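Local atomic coordinates of exopolygalacturonase (Yersinia enterocolitica, PDB entry 2UVF), a protein that hydrolyses pectin-derived polygalacturonate from the chain end as a family 28 glycoside hydrolase, probably in the periplasm, and binds digalacturonic acid. Residues I448-A453 with A477-F482; L499-S504 with K542-N547. All coordinates share one frame; numbering follows the deposited sequence.

Interaction 1: residues I448-A453 with A477-F482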
loop_
_atom_site.group_PDB
_atom_site.type_symbol
_atom_site.label_atom_id
_atom_site.label_comp_id
_atom_site.label_asym_id
_atom_site.label_seq_id
_atom_site.Cartn_x
_atom_site.Cartn_y
_atom_site.Cartn_z
ATOM N N ILE A 448 -6.580 5.507 12.959
ATOM C CA ILE A 448 -5.599 4.669 12.272
ATOM C C ILE A 448 -4.527 4.304 13.289
ATOM O O ILE A 448 -3.979 5.179 13.963
ATOM C CB ILE A 448 -4.969 5.391 11.035
ATOM C CG1 ILE A 448 -6.050 5.678 9.979
ATOM C CG2 ILE A 448 -3.803 4.556 10.450
ATOM C CD1 ILE A 448 -5.797 6.887 9.114
ATOM N N GLU A 449 -4.226 3.019 13.421
ATOM C CA GLU A 449 -3.392 2.609 14.538
ATOM C C GLU A 449 -2.672 1.277 14.333
ATOM O O GLU A 449 -3.102 0.439 13.540
ATOM C CB GLU A 449 -4.250 2.544 15.808
ATOM C CG GLU A 449 -5.290 1.426 15.779
ATOM C CD GLU A 449 -6.384 1.581 16.833
ATOM O OE1 GLU A 449 -6.456 2.642 17.503
ATOM O OE2 GLU A 449 -7.169 0.627 16.969
ATOM N N ASP A 450 -1.590 1.102 15.096
ATOM C CA ASP A 450 -0.798 -0.124 15.109
ATOM C C ASP A 450 -0.206 -0.397 13.733
ATOM O O ASP A 450 -0.393 -1.479 13.188
ATOM C CB ASP A 450 -1.614 -1.349 15.575
ATOM C CG ASP A 450 -2.375 -1.127 16.901
ATOM O OD1 ASP A 450 -2.086 -0.167 17.667
ATOM O OD2 ASP A 450 -3.274 -1.971 17.178
ATOM N N ILE A 451 0.518 0.590 13.207
ATOM C CA ILE A 451 1.115 0.562 11.868
ATOM C C ILE A 451 2.638 0.429 12.000
ATOM O O ILE A 451 3.281 1.265 12.639
ATOM C CB ILE A 451 0.796 1.887 11.063
ATOM C CG1 ILE A 451 -0.700 2.298 11.114
ATOM C CG2 ILE A 451 1.307 1.821 9.633
ATOM C CD1 ILE A 451 -1.728 1.266 10.552
ATOM N N LEU A 452 3.210 -0.611 11.386
ATOM C CA LEU A 452 4.681 -0.801 11.358
ATOM C C LEU A 452 5.288 -0.899 9.941
ATOM O O LEU A 452 5.069 -1.874 9.223
ATOM C CB LEU A 452 5.121 -1.996 12.251
ATOM C CG LEU A 452 6.617 -2.375 12.260
ATOM C CD1 LEU A 452 7.505 -1.227 12.736
ATOM C CD2 LEU A 452 6.897 -3.629 13.070
ATOM N N ALA A 453 6.064 0.114 9.558
ATOM C CA ALA A 453 6.731 0.150 8.249
ATOM C C ALA A 453 8.269 0.006 8.399
ATOM O O ALA A 453 8.970 0.956 8.766
ATOM C CB ALA A 453 6.352 1.441 7.487
ATOM N N ALA A 477 -4.264 9.343 14.137
ATOM C CA ALA A 477 -3.413 8.162 14.017
ATOM C C ALA A 477 -2.524 8.068 15.248
ATOM O O ALA A 477 -2.062 9.079 15.796
ATOM C CB ALA A 477 -2.581 8.212 12.736
ATOM N N ARG A 478 -2.334 6.844 15.704
ATOM C CA ARG A 478 -1.556 6.572 16.889
ATOM C C ARG A 478 -0.816 5.264 16.712
ATOM O O ARG A 478 -1.192 4.434 15.879
ATOM C CB ARG A 478 -2.448 6.523 18.140
ATOM C CG ARG A 478 -3.553 5.471 18.146
ATOM C CD ARG A 478 -4.543 5.788 19.283
ATOM N NE ARG A 478 -5.742 4.941 19.301
ATOM C CZ ARG A 478 -6.867 5.258 19.947
ATOM N NH1 ARG A 478 -6.965 6.396 20.634
ATOM N NH2 ARG A 478 -7.912 4.442 19.897
ATOM N N ASN A 479 0.234 5.093 17.510
ATOM C CA ASN A 479 1.098 3.918 17.453
ATOM C C ASN A 479 1.542 3.548 16.023
ATOM O O ASN A 479 1.295 2.449 15.536
ATOM C CB ASN A 479 0.488 2.747 18.219
ATOM C CG ASN A 479 1.452 1.598 18.359
ATOM O OD1 ASN A 479 2.672 1.804 18.420
ATOM N ND2 ASN A 479 0.925 0.375 18.376
ATOM N N VAL A 480 2.196 4.509 15.376
ATOM C CA VAL A 480 2.734 4.364 14.021
ATOM C C VAL A 480 4.266 4.367 14.130
ATOM O O VAL A 480 4.844 5.299 14.694
ATOM C CB VAL A 480 2.228 5.521 13.088
ATOM C CG1 VAL A 480 3.049 5.610 11.816
ATOM C CG2 VAL A 480 0.733 5.367 12.753
ATOM N N THR A 481 4.902 3.303 13.630
ATOM C CA THR A 481 6.363 3.152 13.660
ATOM C C THR A 481 6.914 3.119 12.248
ATOM O O THR A 481 6.439 2.363 11.404
ATOM C CB THR A 481 6.845 1.883 14.455
ATOM O OG1 THR A 481 6.485 2.015 15.831
ATOM C CG2 THR A 481 8.367 1.719 14.387
ATOM N N PHE A 482 7.930 3.935 12.011
ATOM C CA PHE A 482 8.566 4.030 10.713
ATOM C C PHE A 482 10.065 3.877 10.938
ATOM O O PHE A 482 10.738 4.804 11.357
ATOM C CB PHE A 482 8.219 5.383 10.078
ATOM C CG PHE A 482 8.723 5.553 8.677
ATOM C CD1 PHE A 482 7.887 5.288 7.588
ATOM C CD2 PHE A 482 10.023 5.989 8.437
ATOM C CE1 PHE A 482 8.343 5.471 6.298
ATOM C CE2 PHE A 482 10.470 6.170 7.153
ATOM C CZ PHE A 482 9.629 5.906 6.080
HETATM O O HOH W 1 -8.954 1.579 18.951
#
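The guanidinium of R478 meets the carboxylate of E449 edge-on, the two planes only 18° apart, and a water lies at the guanidinium edge as well. NE of R478 donates to OE1 of E449 at 3.0 Å, forming a salt bridge, and NH2 adds a weak second bond to the same oxygen. The water closes a ring by donating to OE2 of E449 and accepting from NH2 of R478. Beyond this ring, R478 makes a cation-pi contact with W447, and its NH1 is hydrogen-bonded to the hydroxyl of Y520. Both side chains leave the backbone with CG between N and the carbonyl carbon (chi1 68° for E449, 60° for R478), then run extended alongside each other. The other flat pair is turned more steeply: ND2 of N479, its bond lying in the amide plane, reaches OD1 of D450 at 3.1 Å from above the carboxylate plane.

Backbone bonds join the strands in parallel register, as between successive coils of the family's right-handed beta-helix. The N of R478 binds the O of I448 at 2.9 Å, and past the corner at N479, T481 N donates to I451 O and A453 N to T481 O. On the face carrying I448, I451 and A453, CG1 of I451 packs against CG2 of V480 at 3.8 Å, while CB of A453 approaches CD1 of the F482 ring obliquely at 4.1 Å. On the other face, CD1 of L452 presses tightly on CG2 of T481 at 3.5 Å.

I448, I451 and A453 thus pair with A477, V480 and F482 on an apolar face; on the other, R478 balances the charge of the buried E449 carboxylate and probably favours its ionised form.

Interaction 2: residues L499-S504 with K542-N547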
loop_
_atom_site.group_PDB
_atom_site.type_symbol
_atom_site.label_atom_id
_atom_site.label_comp_id
_atom_site.label_asym_id
_atom_site.label_seq_id
_atom_site.Cartn_x
_atom_site.Cartn_y
_atom_site.Cartn_z
ATOM N N LEU A 499 -2.109 18.956 10.827
ATOM C CA LEU A 499 -3.421 18.927 11.489
ATOM C C LEU A 499 -4.068 20.294 11.292
ATOM O O LEU A 499 -3.681 21.281 11.933
ATOM C CB LEU A 499 -3.267 18.627 12.982
ATOM C CG LEU A 499 -4.267 17.731 13.718
ATOM C CD1 LEU A 499 -3.808 17.538 15.159
ATOM C CD2 LEU A 499 -5.698 18.262 13.670
ATOM N N ASP A 500 -5.050 20.355 10.398
ATOM C CA ASP A 500 -5.629 21.636 10.003
ATOM C C ASP A 500 -7.043 21.894 10.615
ATOM O O ASP A 500 -8.061 21.486 10.039
ATOM C CB ASP A 500 -5.605 21.781 8.456
ATOM C CG ASP A 500 -4.264 21.320 7.815
ATOM O OD1 ASP A 500 -3.673 20.317 8.274
ATOM O OD2 ASP A 500 -3.804 21.948 6.827
ATOM N N TYR A 501 -7.071 22.559 11.789
ATOM C CA TYR A 501 -8.301 22.950 12.533
ATOM C C TYR A 501 -9.216 23.933 11.832
ATOM O O TYR A 501 -8.758 24.950 11.345
ATOM C CB TYR A 501 -7.981 23.532 13.922
ATOM C CG TYR A 501 -9.166 24.248 14.638
ATOM C CD1 TYR A 501 -10.126 23.530 15.324
ATOM C CD2 TYR A 501 -9.294 25.626 14.641
ATOM C CE1 TYR A 501 -11.178 24.143 15.953
ATOM C CE2 TYR A 501 -10.340 26.243 15.283
ATOM C CZ TYR A 501 -11.282 25.491 15.943
ATOM O OH TYR A 501 -12.330 26.084 16.599
ATOM N N ALA A 502 -10.517 23.654 11.830
ATOM C CA ALA A 502 -11.447 24.307 10.899
ATOM C C ALA A 502 -12.262 25.431 11.519
ATOM O O ALA A 502 -11.736 26.321 12.174
ATOM C CB ALA A 502 -12.365 23.312 10.305
ATOM N N ASP A 503 -13.569 25.365 11.300
ATOM C CA ASP A 503 -14.336 24.242 11.793
ATOM C C ASP A 503 -15.782 24.368 11.322
ATOM O O ASP A 503 -16.344 23.453 10.765
ATOM C CB ASP A 503 -14.244 24.205 13.332
ATOM C CG ASP A 503 -13.949 22.811 13.885
ATOM O OD1 ASP A 503 -14.700 21.861 13.548
ATOM O OD2 ASP A 503 -12.998 22.687 14.689
ATOM N N SER A 504 -16.344 25.539 11.544
ATOM C CA SER A 504 -17.730 25.913 11.181
ATOM C C SER A 504 -17.998 27.444 11.075
ATOM O O SER A 504 -18.657 28.010 11.950
ATOM C CB SER A 504 -18.774 25.210 12.081
ATOM O OG SER A 504 -18.846 25.787 13.379
ATOM N N LYS A 542 2.874 20.306 11.947
ATOM C CA LYS A 542 2.027 21.496 12.129
ATOM C C LYS A 542 0.606 21.132 12.573
ATOM O O LYS A 542 -0.062 20.304 11.947
ATOM C CB LYS A 542 1.953 22.337 10.851
ATOM C CG LYS A 542 1.667 23.814 11.126
ATOM C CD LYS A 542 0.691 24.450 10.133
ATOM C CE LYS A 542 0.344 25.886 10.544
ATOM N NZ LYS A 542 -0.214 26.017 11.943
ATOM N N GLY A 543 0.151 21.760 13.650
ATOM C CA GLY A 543 -1.208 21.562 14.138
ATOM C C GLY A 543 -1.992 22.856 14.087
ATOM O O GLY A 543 -2.004 23.546 13.062
ATOM N N ASP A 544 -2.651 23.167 15.204
ATOM C CA ASP A 544 -3.277 24.474 15.449
ATOM C C ASP A 544 -3.413 24.660 16.965
ATOM O O ASP A 544 -4.493 24.432 17.520
ATOM C CB ASP A 544 -4.652 24.564 14.769
ATOM C CG ASP A 544 -5.022 25.992 14.372
ATOM O OD1 ASP A 544 -4.464 26.953 14.957
ATOM O OD2 ASP A 544 -5.874 26.153 13.465
ATOM N N THR A 545 -2.313 25.041 17.630
ATOM C CA THR A 545 -2.267 25.103 19.112
ATOM C C THR A 545 -3.175 26.208 19.684
ATOM O O THR A 545 -3.728 26.057 20.784
ATOM C CB THR A 545 -0.796 25.135 19.692
ATOM O OG1 THR A 545 -0.317 23.791 19.885
ATOM C CG2 THR A 545 -0.712 25.870 21.041
ATOM N N ALA A 546 -3.346 27.293 18.923
ATOM C CA ALA A 546 -4.364 28.300 19.229
ATOM C C ALA A 546 -5.697 27.609 19.541
ATOM O O ALA A 546 -6.381 27.957 20.511
ATOM C CB ALA A 546 -4.526 29.286 18.058
ATOM N N ASN A 547 -6.026 26.602 18.731
ATOM C CA ASN A 547 -7.296 25.894 18.823
ATOM C C ASN A 547 -7.169 24.490 19.438
ATOM O O ASN A 547 -7.908 23.558 19.084
ATOM C CB ASN A 547 -7.947 25.867 17.440
ATOM C CG ASN A 547 -7.995 27.250 16.798
ATOM O OD1 ASN A 547 -7.450 27.466 15.712
ATOM N ND2 ASN A 547 -8.632 28.203 17.483
#
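At one edge of the beta-helix, where strand 493-500 runs out and strand 539-542 gives way to a loop, two neighbouring coils stay in touch through a last backbone bond and a ring laid against the loop. The N of L499 donates to the O of K542 at 2.7 Å, and this oxygen also accepts from NE2 of H551. From here the chains part: the carbonyl oxygens of L499 and G543 approach each other without bonding, and CA of G543 offers a C-H contact to L499 O at 3.3 Å. CB of L499 rests on CA of G543 at 3.8 Å.

Farther along, Y501 carries the side-chain contact. With CG anti to the backbone N (chi1 167°), its ring extends toward the loop, where CB of N547 lies over one face, displaced toward the rim, in a CH-pi contact. N547 is modelled too close to the ring, however, so neither the shortness of this contact nor its amide atoms can be relied on. The carboxylate of D544 comes to the edge of the same ring, OD2 standing 3.4 Å from CB of Y501, while CB of D544 touches CB of Y501 at 3.6 Å. Within the loop, N547 N is bonded to D544 O at 2.9 Å, which holds the two residues that meet the ring together in one short turn. K542 folds back so that NZ donates to G543 O at 3.2 Å, from well above the carbonyl plane.

One carbonyl with two donors thus ends the ladder between the coils. The lysine ammonium on G543 O would probably ease the approach of the two carbonyl oxygens, and beyond them Y501 is met by a methylene over its face and by the D544 carboxylate at its edge.

Read from the N terminus, 448-453 on strand 448-459 comes first of the four segments, and interaction 1 closes a loop of 23 residues when the chain returns at 477-482, one coil of the beta-helix later. The chain then runs along strand 476-490 into strand 493-500, whose end opens interaction 2; a longer excursion of 37 residues, including strand 518-532, separates it from 542-547. The two closures are therefore in series, neither enclosing nor crossing the other. The centres of interactions 1 and 2 are 22 Å apart, with no direct touch. Interaction 1 joins coils near the galacturonate pocket, the side chain of I448 lying about 8 Å from a bound galacturonate, whereas interaction 2 ties loops that leave the strands farther toward the C-terminal end.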